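Local atomic coordinates of sigma C capsid protein (Avian reovirus, PDB entry 2BSF), a protein that forms the trimeric fibre of the virus, attaches it to host cells through its C-terminal receptor-binding domain, and induces apoptosis. Residues Val126-Thr131 with Arg166-Arg171. Numbering follows the deposited sequence.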
ATOM      1  N   VAL A 126      12.052  -5.442  -1.547  1.00 15.31           N
ATOM      2  CA  VAL A 126      12.254  -5.139  -2.942  1.00 15.68           C
ATOM      3  C   VAL A 126      12.120  -6.452  -3.725  1.00 17.71           C
ATOM      4  O   VAL A 126      12.773  -7.422  -3.372  1.00 16.01           O
ATOM      5  CB  VAL A 126      13.684  -4.563  -3.148  1.00 15.89           C
ATOM      6  CG1 VAL A 126      13.955  -4.321  -4.625  1.00 15.07           C
ATOM      7  CG2 VAL A 126      13.851  -3.246  -2.347  1.00 16.56           C
ATOM      8  N   ASP A 127      11.270  -6.478  -4.755  1.00 13.23           N
ATOM      9  CA  ASP A 127      11.159  -7.658  -5.601  1.00 15.69           C
ATOM     10  C   ASP A 127      12.172  -7.491  -6.714  1.00 17.63           C
ATOM     11  O   ASP A 127      12.188  -6.448  -7.410  1.00 14.68           O
ATOM     12  CB  ASP A 127       9.770  -7.781  -6.221  1.00 14.75           C
ATOM     13  CG  ASP A 127       8.704  -8.268  -5.201  1.00 20.65           C
ATOM     14  OD1 ASP A 127       9.051  -8.584  -4.045  1.00 18.34           O
ATOM     15  OD2 ASP A 127       7.532  -8.376  -5.570  1.00 28.13           O
ATOM     16  N   VAL A 128      13.011  -8.507  -6.893  1.00 14.15           N
ATOM     17  CA  VAL A 128      14.051  -8.436  -7.940  1.00 18.26           C
ATOM     18  C   VAL A 128      13.928  -9.670  -8.854  1.00 18.30           C
ATOM     19  O   VAL A 128      13.665 -10.751  -8.374  1.00 19.96           O
ATOM     20  CB  VAL A 128      15.435  -8.449  -7.261  1.00 18.26           C
ATOM     21  CG1 VAL A 128      16.544  -8.531  -8.300  1.00 26.08           C
ATOM     22  CG2 VAL A 128      15.607  -7.181  -6.435  1.00 19.62           C
ATOM     23  N   SER A 129      14.119  -9.528 -10.154  1.00 16.93           N
ATOM     24  CA  SER A 129      14.267 -10.706 -10.997  1.00 16.11           C
ATOM     25  C   SER A 129      15.180 -10.326 -12.155  1.00 14.75           C
ATOM     26  O   SER A 129      15.310  -9.156 -12.488  1.00 14.31           O
ATOM     27  CB  SER A 129      12.901 -11.217 -11.499  1.00 16.16           C
ATOM     28  OG  SER A 129      12.515 -10.477 -12.606  1.00 25.94           O
ATOM     29  N   PHE A 130      15.819 -11.314 -12.763  1.00 13.74           N
ATOM     30  CA  PHE A 130      16.730 -11.058 -13.866  1.00 14.08           C
ATOM     31  C   PHE A 130      16.977 -12.402 -14.542  1.00 18.34           C
ATOM     32  O   PHE A 130      16.645 -13.468 -13.998  1.00 18.00           O
ATOM     33  CB  PHE A 130      18.053 -10.444 -13.358  1.00  9.84           C
ATOM     34  CG  PHE A 130      18.736 -11.288 -12.316  1.00 17.21           C
ATOM     35  CD1 PHE A 130      19.605 -12.316 -12.691  1.00 15.68           C
ATOM     36  CD2 PHE A 130      18.481 -11.092 -10.952  1.00 15.05           C
ATOM     37  CE1 PHE A 130      20.226 -13.137 -11.717  1.00 18.87           C
ATOM     38  CE2 PHE A 130      19.084 -11.915  -9.969  1.00 11.87           C
ATOM     39  CZ  PHE A 130      19.954 -12.923 -10.350  1.00 18.70           C
ATOM     40  N   THR A 131      17.570 -12.356 -15.727  1.00 19.36           N
ATOM     41  CA  THR A 131      17.904 -13.586 -16.438  1.00 18.15           C
ATOM     42  C   THR A 131      19.414 -13.735 -16.399  1.00 16.26           C
ATOM     43  O   THR A 131      20.171 -12.755 -16.549  1.00 15.56           O
ATOM     44  CB  THR A 131      17.454 -13.532 -17.905  1.00 21.15           C
ATOM     45  OG1 THR A 131      18.212 -12.532 -18.567  1.00 32.55           O
ATOM     46  CG2 THR A 131      16.036 -13.151 -18.016  1.00 11.25           C
ATOM     47  N   ARG A 166      20.863  -9.796 -17.032  1.00 14.60           N
ATOM     48  CA  ARG A 166      20.099  -8.942 -17.931  1.00 17.11           C
ATOM     49  C   ARG A 166      18.641  -8.951 -17.500  1.00 16.08           C
ATOM     50  O   ARG A 166      18.264  -9.753 -16.675  1.00 18.52           O
ATOM     51  CB  ARG A 166      20.167  -9.522 -19.371  1.00 17.18           C
ATOM     52  CG  ARG A 166      21.547  -9.553 -19.918  1.00 20.75           C
ATOM     53  CD  ARG A 166      21.596 -10.165 -21.307  1.00 20.54           C
ATOM     54  NE  ARG A 166      22.917  -9.878 -21.837  1.00 22.28           N
ATOM     55  CZ  ARG A 166      23.966 -10.678 -21.703  1.00 23.82           C
ATOM     56  NH1 ARG A 166      23.839 -11.864 -21.090  1.00 18.31           N
ATOM     57  NH2 ARG A 166      25.141 -10.300 -22.212  1.00 18.60           N
ATOM     58  N   SER A 167      17.811  -8.119 -18.126  1.00 15.81           N
ATOM     59  CA  SER A 167      16.372  -8.111 -17.850  1.00 17.25           C
ATOM     60  C   SER A 167      16.086  -8.001 -16.341  1.00 15.90           C
ATOM     61  O   SER A 167      15.173  -8.647 -15.819  1.00 16.32           O
ATOM     62  CB  SER A 167      15.718  -9.363 -18.462  1.00 18.63           C
ATOM     63  OG  SER A 167      15.928  -9.319 -19.852  1.00 26.78           O
ATOM     64  N   LEU A 168      16.869  -7.154 -15.661  1.00 16.95           N
ATOM     65  CA  LEU A 168      16.736  -6.952 -14.225  1.00 17.30           C
ATOM     66  C   LEU A 168      15.528  -6.080 -14.009  1.00 17.84           C
ATOM     67  O   LEU A 168      15.429  -4.987 -14.606  1.00 15.97           O
ATOM     68  CB  LEU A 168      17.988  -6.272 -13.657  1.00 18.30           C
ATOM     69  CG  LEU A 168      17.988  -5.808 -12.181  1.00 19.14           C
ATOM     70  CD1 LEU A 168      17.942  -6.958 -11.144  1.00 14.99           C
ATOM     71  CD2 LEU A 168      19.229  -4.969 -11.967  1.00 15.87           C
ATOM     72  N   THR A 169      14.587  -6.572 -13.209  1.00 13.31           N
ATOM     73  CA  THR A 169      13.475  -5.745 -12.825  1.00 16.84           C
ATOM     74  C   THR A 169      13.530  -5.518 -11.301  1.00 17.39           C
ATOM     75  O   THR A 169      13.968  -6.383 -10.545  1.00 17.48           O
ATOM     76  CB  THR A 169      12.100  -6.371 -13.187  1.00 17.02           C
ATOM     77  OG1 THR A 169      11.912  -7.547 -12.399  1.00 21.67           O
ATOM     78  CG2 THR A 169      11.977  -6.725 -14.660  1.00 15.70           C
ATOM     79  N   VAL A 170      13.088  -4.343 -10.879  1.00 15.54           N
ATOM     80  CA  VAL A 170      13.110  -3.942  -9.489  1.00 15.97           C
ATOM     81  C   VAL A 170      11.723  -3.342  -9.233  1.00 15.12           C
ATOM     82  O   VAL A 170      11.291  -2.392  -9.913  1.00 14.34           O
ATOM     83  CB  VAL A 170      14.266  -2.881  -9.182  1.00 16.00           C
ATOM     84  CG1 VAL A 170      14.137  -2.339  -7.761  1.00 15.01           C
ATOM     85  CG2 VAL A 170      15.640  -3.480  -9.377  1.00 13.68           C
ATOM     86  N   ARG A 171      11.022  -3.904  -8.256  1.00 15.07           N
ATOM     87  CA  ARG A 171       9.766  -3.333  -7.812  1.00 15.98           C
ATOM     88  C   ARG A 171       9.788  -3.138  -6.308  1.00 14.18           C
ATOM     89  O   ARG A 171      10.100  -4.055  -5.540  1.00 12.96           O
ATOM     90  CB  ARG A 171       8.599  -4.227  -8.227  1.00 15.14           C
ATOM     91  CG  ARG A 171       8.572  -4.464  -9.747  1.00 30.34           C
ATOM     92  CD  ARG A 171       7.485  -5.467 -10.106  1.00 32.08           C
ATOM     93  NE  ARG A 171       6.224  -4.767 -10.261  1.00 41.53           N
ATOM     94  CZ  ARG A 171       5.028  -5.341 -10.246  1.00 41.86           C
ATOM     95  NH1 ARG A 171       4.877  -6.648 -10.022  1.00 40.02           N
ATOM     96  NH2 ARG A 171       3.976  -4.578 -10.419  1.00 41.63           N
TER
HETATM   97  O   HOH W   1      11.046  -7.440  -9.931  1.00 18.75           O
HETATM   98  O   HOH W   2      13.410 -10.600 -15.201  1.00 24.87           O
HETATM   99  O   HOH W   3      21.685 -12.960 -19.231  1.00 28.27           O
HETATM  100  O   HOH W   4      16.185 -11.947 -20.762  1.00 41.36           O
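Ser129 and Thr169 face each other across a hydrogen-bonded antiparallel pair, and their hydroxyls are hydrogen-bonded as well: Ser129 OG lies 3.0 Å from Thr169 OG1, and either could be the donor. A positive first torsion on both residues (chi1 66° for Thr169) brings each hydroxyl up beside the other strand. Water extends this polar row in both directions, one molecule joining Ser129 OG to Ser167 O, another lying 2.6 Å from Thr169 OG1 and bonding weakly to Asp127 O.

Val126, Val128, Leu168 and Val170 occupy the other face. CG1 of Val128 packs 3.5 Å from Leu168 CD1, the two side chains crossing obliquely, and Val126 CG1 meets Val170 CG1 at 3.7 Å. Leu168 CD1 also approaches the Phe130 ring at a slant, while His137 lies against that ring from strand 135-145. Ile153 and Phe155 of strand 150-156 pack on these aliphatic groups, as expected for the interior of the beta-barrel head domain, whose wall is built here by strands 124-132 and 163-175.

The strands run at 172° to one another, but their register slips by one residue between Ser129 and Thr131. This is a beta bulge: Thr131 pairs with Arg166, and Ser167, with phi and psi both positive, is the extra residue at the corner. Thr131 N still reaches Arg166 O at 2.9 Å with a nearly straight N-H...O angle of 172°. The methyl CG2 of Thr131 rests 3.8 Å from Ser167 CB, and a water spans their hydroxyls.

At the far end Asp127 and Arg171 share two backbone bonds, but within the chain their charged ends stay apart, Asp127 OD2 lying 5.5 Å from Arg171 NH1. Each turns instead to a neighbouring subunit: Asp127 OD1 forms a salt bridge with Arg171 NH2 of the third subunit, and Arg171 NH2 with Asp127 OD1 of the second.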